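Side-chain contacts in ABC transporter periplasmic peptide-binding protein (Pseudoalteromonas, PDB 4QFL), which binds dipeptides in the periplasm, here Ala-Phe, and probably delivers them to an ABC transporter for uptake: residues W433-D436 and N442-S445; S76-D81 and D231-E236; V40-Q45 and H222-Y227. One frame throughout, in Å; residues are numbered along the deposited sequence. Where two conformers were deposited one is given.

The three contacts lie well apart: one at the ligand, two where distant parts of the chain meet. Contact 1 forms part of the dipeptide site at the end of strand 428-434. Contacts 2 and 3 lie away from it, their centres about 27 and 23 Å from that of contact 1 and about 21 Å from each other. Along the sequence 40-45, 76-81, 222-227 and 231-236 alternate between contacts 3 and 2, and contact 1 follows after both have closed. Strand 223-228 and the loop after it thus serve two contacts in turn, meeting first the 40-45 loop and then the approach to strand 79-84, so early and middle parts of the chain are tied together twice.

Contact 1 of 3, residues W433-D436 and N442-S445; sequences WAAD and NFFS. With ALA (alanine), chain C.
The amino nitrogen of the bound alanine is gripped by D436 and by the strand end next to W433: it donates to D436 OD1 at 2.8 Å and to A434 O, while W433 spreads its indole beneath it. This is the peptide-binding site of a family 5 solute-binding protein, and the aspartate meets the ligand's N-terminus much as in related peptide-binding proteins. A434 N returns a bond of 2.8 Å to the alanine O. With A434 using both N and O on one ligand residue, the peptide joins the end of strand 428-434 in the pattern of a hydrogen-bonded antiparallel pair.

The ligand nitrogen sits 3.0 Å above one face of the W433 ring, displaced toward the rim, and the aromatic cloud would probably help to stabilise a positive charge there. With chi1 at -171°, the W433 side chain extends away from its own amide nitrogen and carries the indole across to the 442-445 loop. There the N442 side chain comes in at the ring's edge, its CG in the indole plane. The same amide stands nearly perpendicular to the D436 carboxylate, their planes 79° apart, and the two side chains cross at about a right angle.

Behind the indole, W433 and F443 form a T-shaped pair: the five-membered ring turns its edge to the F443 face, with centroids 5.8 Å apart and planes at 72°. L338 and P339 also pack on F443. Beside this pair, the methyl CB of A435 rests 3.7 Å from F443 CE2.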
loop_
_atom_site.group_PDB
_atom_site.type_symbol
_atom_site.label_atom_id
_atom_site.label_comp_id
_atom_site.label_asym_id
_atom_site.label_seq_id
_atom_site.Cartn_x
_atom_site.Cartn_y
_atom_site.Cartn_z
ATOM N N TRP A 433 5.213 -4.633 -2.636
ATOM C CA TRP A 433 3.859 -4.311 -2.253
ATOM C C TRP A 433 3.588 -4.855 -0.869
ATOM O O TRP A 433 3.877 -6.013 -0.580
ATOM C CB TRP A 433 2.898 -4.942 -3.249
ATOM C CG TRP A 433 1.462 -4.532 -3.127
ATOM C CD1 TRP A 433 0.411 -5.330 -2.759
ATOM C CD2 TRP A 433 0.899 -3.238 -3.404
ATOM N NE1 TRP A 433 -0.759 -4.611 -2.787
ATOM C CE2 TRP A 433 -0.488 -3.326 -3.177
ATOM C CE3 TRP A 433 1.432 -2.015 -3.822
ATOM C CZ2 TRP A 433 -1.344 -2.238 -3.352
ATOM C CZ3 TRP A 433 0.571 -0.929 -3.990
ATOM C CH2 TRP A 433 -0.788 -1.048 -3.753
ATOM N N ALA A 434 3.052 -4.001 -0.008
ATOM C CA ALA A 434 2.493 -4.452 1.249
ATOM C C ALA A 434 0.964 -4.583 1.113
ATOM O O ALA A 434 0.251 -3.599 0.933
ATOM C CB ALA A 434 2.875 -3.502 2.367
ATOM N N ALA A 435 0.466 -5.807 1.176
ATOM C CA ALA A 435 -0.936 -6.067 0.887
ATOM C C ALA A 435 -1.908 -5.238 1.726
ATOM O O ALA A 435 -1.695 -5.031 2.923
ATOM C CB ALA A 435 -1.233 -7.554 1.031
ATOM N N ASP A 436 -2.978 -4.773 1.084
ATOM C CA ASP A 436 -4.009 -3.987 1.759
ATOM C C ASP A 436 -5.109 -4.886 2.324
ATOM O O ASP A 436 -5.805 -4.521 3.268
ATOM C CB ASP A 436 -4.628 -2.964 0.797
ATOM C CG ASP A 436 -3.587 -2.222 -0.040
ATOM O OD1 ASP A 436 -2.809 -1.416 0.528
ATOM O OD2 ASP A 436 -3.560 -2.429 -1.273
ATOM N N ASN A 442 -5.353 -8.544 -4.619
ATOM C CA ASN A 442 -4.623 -7.351 -4.184
ATOM C C ASN A 442 -3.130 -7.381 -4.554
ATOM O O ASN A 442 -2.468 -6.341 -4.595
ATOM C CB ASN A 442 -4.830 -7.109 -2.677
ATOM C CG ASN A 442 -4.289 -5.754 -2.215
ATOM O OD1 ASN A 442 -4.857 -4.700 -2.512
ATOM N ND2 ASN A 442 -3.201 -5.784 -1.472
ATOM N N PHE A 443 -2.608 -8.569 -4.856
ATOM C CA PHE A 443 -1.227 -8.704 -5.312
ATOM C C PHE A 443 -1.132 -8.636 -6.832
ATOM O O PHE A 443 -0.038 -8.673 -7.386
ATOM C CB PHE A 443 -0.621 -10.032 -4.844
ATOM C CG PHE A 443 -0.060 -9.988 -3.452
ATOM C CD1 PHE A 443 1.213 -9.476 -3.220
ATOM C CD2 PHE A 443 -0.800 -10.450 -2.376
ATOM C CE1 PHE A 443 1.743 -9.420 -1.944
ATOM C CE2 PHE A 443 -0.282 -10.403 -1.102
ATOM C CZ PHE A 443 0.992 -9.886 -0.882
ATOM N N PHE A 444 -2.274 -8.546 -7.503
ATOM C CA PHE A 444 -2.286 -8.646 -8.956
ATOM C C PHE A 444 -2.854 -7.413 -9.610
ATOM O O PHE A 444 -2.153 -6.697 -10.315
ATOM C CB PHE A 444 -3.061 -9.882 -9.390
ATOM C CG PHE A 444 -2.405 -11.171 -8.985
ATOM C CD1 PHE A 444 -1.274 -11.633 -9.657
ATOM C CD2 PHE A 444 -2.901 -11.912 -7.937
ATOM C CE1 PHE A 444 -0.666 -12.825 -9.295
ATOM C CE2 PHE A 444 -2.302 -13.107 -7.565
ATOM C CZ PHE A 444 -1.182 -13.562 -8.242
ATOM N N SER A 445 -4.129 -7.154 -9.365
ATOM C CA SER A 445 -4.784 -6.028 -10.010
ATOM C C SER A 445 -4.134 -4.652 -9.749
ATOM O O SER A 445 -3.994 -3.864 -10.681
ATOM C CB SER A 445 -6.284 -6.032 -9.719
ATOM O OG SER A 445 -6.922 -7.042 -10.489
HETATM N N ALA C . -0.230 -1.342 -0.632
HETATM C CA ALA C . 0.436 -0.045 -0.547
HETATM C C ALA C . 1.948 -0.201 -0.694
HETATM O O ALA C . 2.509 -1.233 -0.328
HETATM C CB ALA C . 0.090 0.648 0.773
#

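Contact 2 of 3, residues S76-D81 and D231-E236; sequences SELATD and DYWKHE
K234 reaches E77 by running its chain over the indole of W233. Its CB lies 3.5 Å above one face of that ring, toward the rim; CG and CD carry on above the same side, and bends at chi3 (-93°) and chi4 (53°) fold the tip back toward the indole. CE comes within 3.6 Å of E77 OE1. NZ, at the end, makes a salt bridge of 2.9 Å to E77 OE1, arriving nearly on the line of the C-O bond, and also donates to Y232 OH at 3.2 Å. The other carboxylate oxygen, E77 OE2, is bonded to S66 OG, so both ends of the group are held.

The contact joins the loop between strands 223-228 and 241-246 to the chain entering strand 79-84, an edge strand of a four-stranded antiparallel sheet. W233 is the wedge between them. On the face opposite K234 CB, L78 CD2 lies 3.7 Å above the ring, while W233 CH2 abuts E77 O at 3.0 Å, an oxygen already bonded to R96 NE. Beyond the contact, W233 NE1 bonds to D62 OD2, and Y232 OH to D62 OD1. An alanine in place of W233 would probably leave D62 OD2 without this donor and open a gap between L78 and the K234 chain.

The indole, largely apolar but for NE1, is thus bordered by ionic groups: the carboxylate of E77, with D62 close by as a long, weak ion partner, is likely to favour the charged form of the lysine at this partly exposed edge.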
loop_
_atom_site.group_PDB
_atom_site.type_symbol
_atom_site.label_atom_id
_atom_site.label_comp_id
_atom_site.label_asym_id
_atom_site.label_seq_id
_atom_site.Cartn_x
_atom_site.Cartn_y
_atom_site.Cartn_z
ATOM N N SER A 76 -18.260 -4.566 10.529
ATOM C CA SER A 76 -18.950 -3.297 10.448
ATOM C C SER A 76 -18.101 -2.147 10.974
ATOM O O SER A 76 -17.583 -2.200 12.089
ATOM C CB SER A 76 -20.243 -3.369 11.251
ATOM O OG SER A 76 -20.563 -2.095 11.769
ATOM N N GLU A 77 -17.960 -1.107 10.165
ATOM C CA GLU A 77 -17.394 0.135 10.644
ATOM C C GLU A 77 -18.415 1.253 10.648
ATOM O O GLU A 77 -19.126 1.429 11.636
ATOM C CB GLU A 77 -16.197 0.573 9.806
ATOM C CG GLU A 77 -14.965 -0.316 9.953
ATOM C CD GLU A 77 -14.504 -0.479 11.398
ATOM O OE1 GLU A 77 -14.780 0.414 12.238
ATOM O OE2 GLU A 77 -13.859 -1.511 11.695
ATOM N N LEU A 78 -18.506 1.995 9.542
ATOM C CA LEU A 78 -19.539 3.029 9.404
ATOM C C LEU A 78 -20.769 2.376 8.782
ATOM O O LEU A 78 -21.867 2.934 8.835
ATOM C CB LEU A 78 -19.083 4.195 8.527
ATOM C CG LEU A 78 -18.151 5.214 9.173
ATOM C CD1 LEU A 78 -17.794 6.276 8.155
ATOM C CD2 LEU A 78 -18.793 5.831 10.404
ATOM N N ALA A 79 -20.574 1.210 8.174
ATOM C CA ALA A 79 -21.682 0.387 7.696
ATOM C C ALA A 79 -22.012 -0.648 8.753
ATOM O O ALA A 79 -21.107 -1.277 9.296
ATOM C CB ALA A 79 -21.308 -0.309 6.407
ATOM N N THR A 80 -23.304 -0.831 9.030
ATOM C CA THR A 80 -23.775 -1.752 10.070
ATOM C C THR A 80 -24.163 -3.095 9.485
ATOM O O THR A 80 -24.202 -4.114 10.182
ATOM C CB THR A 80 -25.013 -1.195 10.774
ATOM O OG1 THR A 80 -25.974 -0.798 9.790
ATOM C CG2 THR A 80 -24.654 0.006 11.633
ATOM N N ASP A 81 -24.472 -3.081 8.198
ATOM C CA ASP A 81 -24.887 -4.283 7.498
ATOM C C ASP A 81 -24.565 -4.117 6.025
ATOM O O ASP A 81 -24.501 -2.991 5.525
ATOM C CB ASP A 81 -26.385 -4.540 7.706
ATOM C CG ASP A 81 -26.848 -5.828 7.053
ATOM O OD1 ASP A 81 -26.132 -6.847 7.161
ATOM O OD2 ASP A 81 -27.921 -5.825 6.415
ATOM N N ASP A 231 -15.776 13.244 20.365
ATOM C CA ASP A 231 -17.090 12.772 19.931
ATOM C C ASP A 231 -17.014 11.519 19.086
ATOM O O ASP A 231 -17.937 11.233 18.332
ATOM C CB ASP A 231 -17.801 13.849 19.117
ATOM C CG ASP A 231 -18.480 14.884 19.987
ATOM O OD1 ASP A 231 -19.205 14.487 20.931
ATOM O OD2 ASP A 231 -18.283 16.093 19.731
ATOM N N TYR A 232 -15.923 10.772 19.209
ATOM C CA TYR A 232 -15.728 9.588 18.377
ATOM C C TYR A 232 -16.741 8.473 18.671
ATOM O O TYR A 232 -16.920 8.060 19.809
ATOM C CB TYR A 232 -14.291 9.069 18.500
ATOM C CG TYR A 232 -13.999 7.941 17.542
ATOM C CD1 TYR A 232 -14.257 8.082 16.192
ATOM C CD2 TYR A 232 -13.469 6.742 17.986
ATOM C CE1 TYR A 232 -14.008 7.062 15.308
ATOM C CE2 TYR A 232 -13.207 5.708 17.103
ATOM C CZ TYR A 232 -13.484 5.878 15.763
ATOM O OH TYR A 232 -13.231 4.872 14.862
ATOM N N TRP A 233 -17.384 7.971 17.629
ATOM C CA TRP A 233 -18.490 7.048 17.809
ATOM C C TRP A 233 -18.070 5.719 18.389
ATOM O O TRP A 233 -18.764 5.167 19.233
ATOM C CB TRP A 233 -19.187 6.796 16.482
ATOM C CG TRP A 233 -18.289 6.182 15.447
ATOM C CD1 TRP A 233 -17.436 6.847 14.613
ATOM C CD2 TRP A 233 -18.161 4.792 15.122
ATOM N NE1 TRP A 233 -16.785 5.957 13.794
ATOM C CE2 TRP A 233 -17.214 4.689 14.082
ATOM C CE3 TRP A 233 -18.758 3.622 15.603
ATOM C CZ2 TRP A 233 -16.848 3.474 13.516
ATOM C CZ3 TRP A 233 -18.389 2.411 15.038
ATOM C CH2 TRP A 233 -17.446 2.349 14.001
ATOM N N LYS A 234 -16.953 5.186 17.917
ATOM C CA LYS A 234 -16.629 3.797 18.196
ATOM C C LYS A 234 -16.199 3.577 19.639
ATOM O O LYS A 234 -16.676 2.652 20.298
ATOM C CB LYS A 234 -15.561 3.278 17.240
ATOM C CG LYS A 234 -15.190 1.843 17.495
ATOM C CD LYS A 234 -13.781 1.539 17.011
ATOM C CE LYS A 234 -13.799 1.002 15.612
ATOM N NZ LYS A 234 -14.547 1.912 14.702
ATOM N N HIS A 235 -15.294 4.417 20.129
ATOM C CA HIS A 235 -14.820 4.280 21.500
ATOM C C HIS A 235 -14.314 5.591 22.067
ATOM O O HIS A 235 -14.163 6.569 21.352
ATOM C CB HIS A 235 -13.749 3.179 21.621
ATOM C CG HIS A 235 -12.533 3.394 20.769
ATOM N ND1 HIS A 235 -11.469 4.178 21.166
ATOM C CD2 HIS A 235 -12.194 2.891 19.557
ATOM C CE1 HIS A 235 -10.540 4.168 20.227
ATOM N NE2 HIS A 235 -10.955 3.394 19.242
ATOM N N GLU A 236 -14.074 5.607 23.373
ATOM C CA GLU A 236 -13.483 6.760 24.018
ATOM C C GLU A 236 -11.999 6.753 23.694
ATOM O O GLU A 236 -11.279 5.861 24.110
ATOM C CB GLU A 236 -13.696 6.688 25.530
ATOM C CG GLU A 236 -13.218 7.918 26.267
ATOM C CD GLU A 236 -14.014 9.157 25.900
ATOM O OE1 GLU A 236 -15.249 9.044 25.719
ATOM O OE2 GLU A 236 -13.408 10.244 25.784
#

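Contact 3 of 3, residues V40-Q45 and H222-Y227; sequences VSFNPQ and HLVRFY
F42 and F226 meet rim to rim. At the edge of the F42 ring, near its plane, lie V224 CG2 and F226 CZ; CE2 of F42 in turn stands at the edge of the F226 ring, 4.1 Å from CZ and equally far from CE1. One face of F226 is taken by V224, whose CG2 rides 3.4 Å above the plane, offset toward the rim. That methyl lies roughly anti to the backbone N, chi1 (to CG1) being 25°, away from a staggered value. The same CG2 is 4.2 Å from F42 CE2, so one atom of F42 bridges both strand residues.

The contact sets the loop before helix 50-60 against strand 223-228. The loop is shaped by an ST turn at S41 and an Asx turn at N43, on either side of F42 in sequence. F42 also makes edge-to-face pairs with Y215 and Y218 and touches I56 of helix 50-60, while F226 packs on L60 of the same helix.

With no hydrogen bond between the segments and all three touching residues buried, strand and loop are held here by hydrophobic and dispersion forces, which depend on shape more than on exact direction.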
loop_
_atom_site.group_PDB
_atom_site.type_symbol
_atom_site.label_atom_id
_atom_site.label_comp_id
_atom_site.label_asym_id
_atom_site.label_seq_id
_atom_site.Cartn_x
_atom_site.Cartn_y
_atom_site.Cartn_z
ATOM N N VAL A 40 1.653 12.750 1.390
ATOM C CA VAL A 40 1.439 13.437 0.111
ATOM C C VAL A 40 0.099 14.157 0.070
ATOM O O VAL A 40 -0.163 14.964 -0.812
ATOM C CB VAL A 40 1.516 12.468 -1.088
ATOM C CG1 VAL A 40 2.911 11.890 -1.215
ATOM C CG2 VAL A 40 0.490 11.369 -0.952
ATOM N N SER A 41 -0.749 13.855 1.041
ATOM C CA SER A 41 -2.087 14.406 1.082
ATOM C C SER A 41 -2.689 14.040 2.428
ATOM O O SER A 41 -2.126 13.235 3.166
ATOM C CB SER A 41 -2.918 13.801 -0.050
ATOM O OG SER A 41 -4.198 14.396 -0.128
ATOM N N PHE A 42 -3.830 14.630 2.753
ATOM C CA PHE A 42 -4.576 14.172 3.910
ATOM C C PHE A 42 -5.840 13.408 3.522
ATOM O O PHE A 42 -6.694 13.119 4.359
ATOM C CB PHE A 42 -4.820 15.319 4.887
ATOM C CG PHE A 42 -3.597 15.678 5.653
ATOM C CD1 PHE A 42 -2.711 16.608 5.162
ATOM C CD2 PHE A 42 -3.281 15.006 6.814
ATOM C CE1 PHE A 42 -1.550 16.901 5.854
ATOM C CE2 PHE A 42 -2.130 15.301 7.500
ATOM C CZ PHE A 42 -1.269 16.247 7.020
ATOM N N ASN A 43 -5.925 13.065 2.241
ATOM C CA ASN A 43 -6.988 12.214 1.737
ATOM C C ASN A 43 -6.427 10.913 1.172
ATOM O O ASN A 43 -5.719 10.925 0.165
ATOM C CB ASN A 43 -7.794 12.954 0.673
ATOM C CG ASN A 43 -8.803 12.072 -0.004
ATOM O OD1 ASN A 43 -9.058 10.944 0.425
ATOM N ND2 ASN A 43 -9.398 12.584 -1.075
ATOM N N PRO A 44 -6.755 9.777 1.812
ATOM C CA PRO A 44 -6.215 8.464 1.429
ATOM C C PRO A 44 -6.534 8.064 -0.011
ATOM O O PRO A 44 -5.833 7.229 -0.577
ATOM C CB PRO A 44 -6.910 7.504 2.404
ATOM C CG PRO A 44 -7.283 8.359 3.573
ATOM C CD PRO A 44 -7.610 9.701 3.008
ATOM N N GLN A 45 -7.586 8.644 -0.575
ATOM C CA GLN A 45 -8.011 8.362 -1.947
ATOM C C GLN A 45 -6.949 8.603 -3.012
ATOM O O GLN A 45 -6.936 7.938 -4.045
ATOM C CB GLN A 45 -9.225 9.221 -2.305
ATOM C CG GLN A 45 -10.491 8.872 -1.556
ATOM C CD GLN A 45 -11.674 9.637 -2.099
ATOM O OE1 GLN A 45 -11.539 10.793 -2.498
ATOM N NE2 GLN A 45 -12.836 8.995 -2.131
ATOM N N HIS A 222 8.238 18.406 8.340
ATOM C CA HIS A 222 8.670 18.472 9.735
ATOM C C HIS A 222 7.721 17.730 10.646
ATOM O O HIS A 222 8.126 16.802 11.336
ATOM C CB HIS A 222 8.836 19.914 10.219
ATOM C CG HIS A 222 9.295 20.021 11.644
ATOM N ND1 HIS A 222 9.072 21.141 12.420
ATOM C CD2 HIS A 222 9.963 19.146 12.436
ATOM C CE1 HIS A 222 9.584 20.952 13.623
ATOM N NE2 HIS A 222 10.131 19.749 13.659
ATOM N N LEU A 223 6.457 18.126 10.664
ATOM C CA LEU A 223 5.540 17.427 11.546
ATOM C C LEU A 223 4.071 17.478 11.189
ATOM O O LEU A 223 3.621 18.312 10.413
ATOM C CB LEU A 223 5.735 17.848 13.005
ATOM C CG LEU A 223 5.453 19.271 13.469
ATOM C CD1 LEU A 223 3.996 19.695 13.297
ATOM C CD2 LEU A 223 5.854 19.371 14.927
ATOM N N VAL A 224 3.337 16.540 11.767
ATOM C CA VAL A 224 1.895 16.571 11.721
ATOM C C VAL A 224 1.368 16.388 13.139
ATOM O O VAL A 224 1.866 15.570 13.911
ATOM C CB VAL A 224 1.315 15.558 10.701
ATOM C CG1 VAL A 224 2.277 14.424 10.473
ATOM C CG2 VAL A 224 -0.058 15.061 11.128
ATOM N N ARG A 225 0.391 17.215 13.487
ATOM C CA ARG A 225 -0.202 17.199 14.800
ATOM C C ARG A 225 -1.704 16.941 14.673
ATOM O O ARG A 225 -2.398 17.610 13.901
ATOM C CB ARG A 225 0.073 18.537 15.488
ATOM C CG ARG A 225 -0.345 18.597 16.925
ATOM C CD ARG A 225 -0.241 20.020 17.442
ATOM N NE ARG A 225 1.066 20.619 17.184
ATOM C CZ ARG A 225 2.157 20.358 17.895
ATOM N NH1 ARG A 225 2.107 19.487 18.891
ATOM N NH2 ARG A 225 3.303 20.954 17.603
ATOM N N PHE A 226 -2.177 15.935 15.408
ATOM C CA PHE A 226 -3.595 15.623 15.530
ATOM C C PHE A 226 -3.990 15.700 17.001
ATOM O O PHE A 226 -3.143 15.569 17.898
ATOM C CB PHE A 226 -3.895 14.189 15.081
ATOM C CG PHE A 226 -3.646 13.915 13.618
ATOM C CD1 PHE A 226 -3.695 14.927 12.671
ATOM C CD2 PHE A 226 -3.381 12.619 13.195
ATOM C CE1 PHE A 226 -3.474 14.654 11.332
ATOM C CE2 PHE A 226 -3.156 12.339 11.850
ATOM C CZ PHE A 226 -3.203 13.365 10.919
ATOM N N TYR A 227 -5.278 15.895 17.259
ATOM C CA TYR A 227 -5.774 15.797 18.624
ATOM C C TYR A 227 -6.995 14.896 18.725
ATOM O O TYR A 227 -7.694 14.643 17.742
ATOM C CB TYR A 227 -6.045 17.177 19.226
ATOM C CG TYR A 227 -7.174 17.939 18.582
ATOM C CD1 TYR A 227 -6.993 18.596 17.374
ATOM C CD2 TYR A 227 -8.415 18.017 19.192
ATOM C CE1 TYR A 227 -8.021 19.303 16.786
ATOM C CE2 TYR A 227 -9.446 18.721 18.617
ATOM C CZ TYR A 227 -9.246 19.365 17.416
ATOM O OH TYR A 227 -10.275 20.070 16.843
#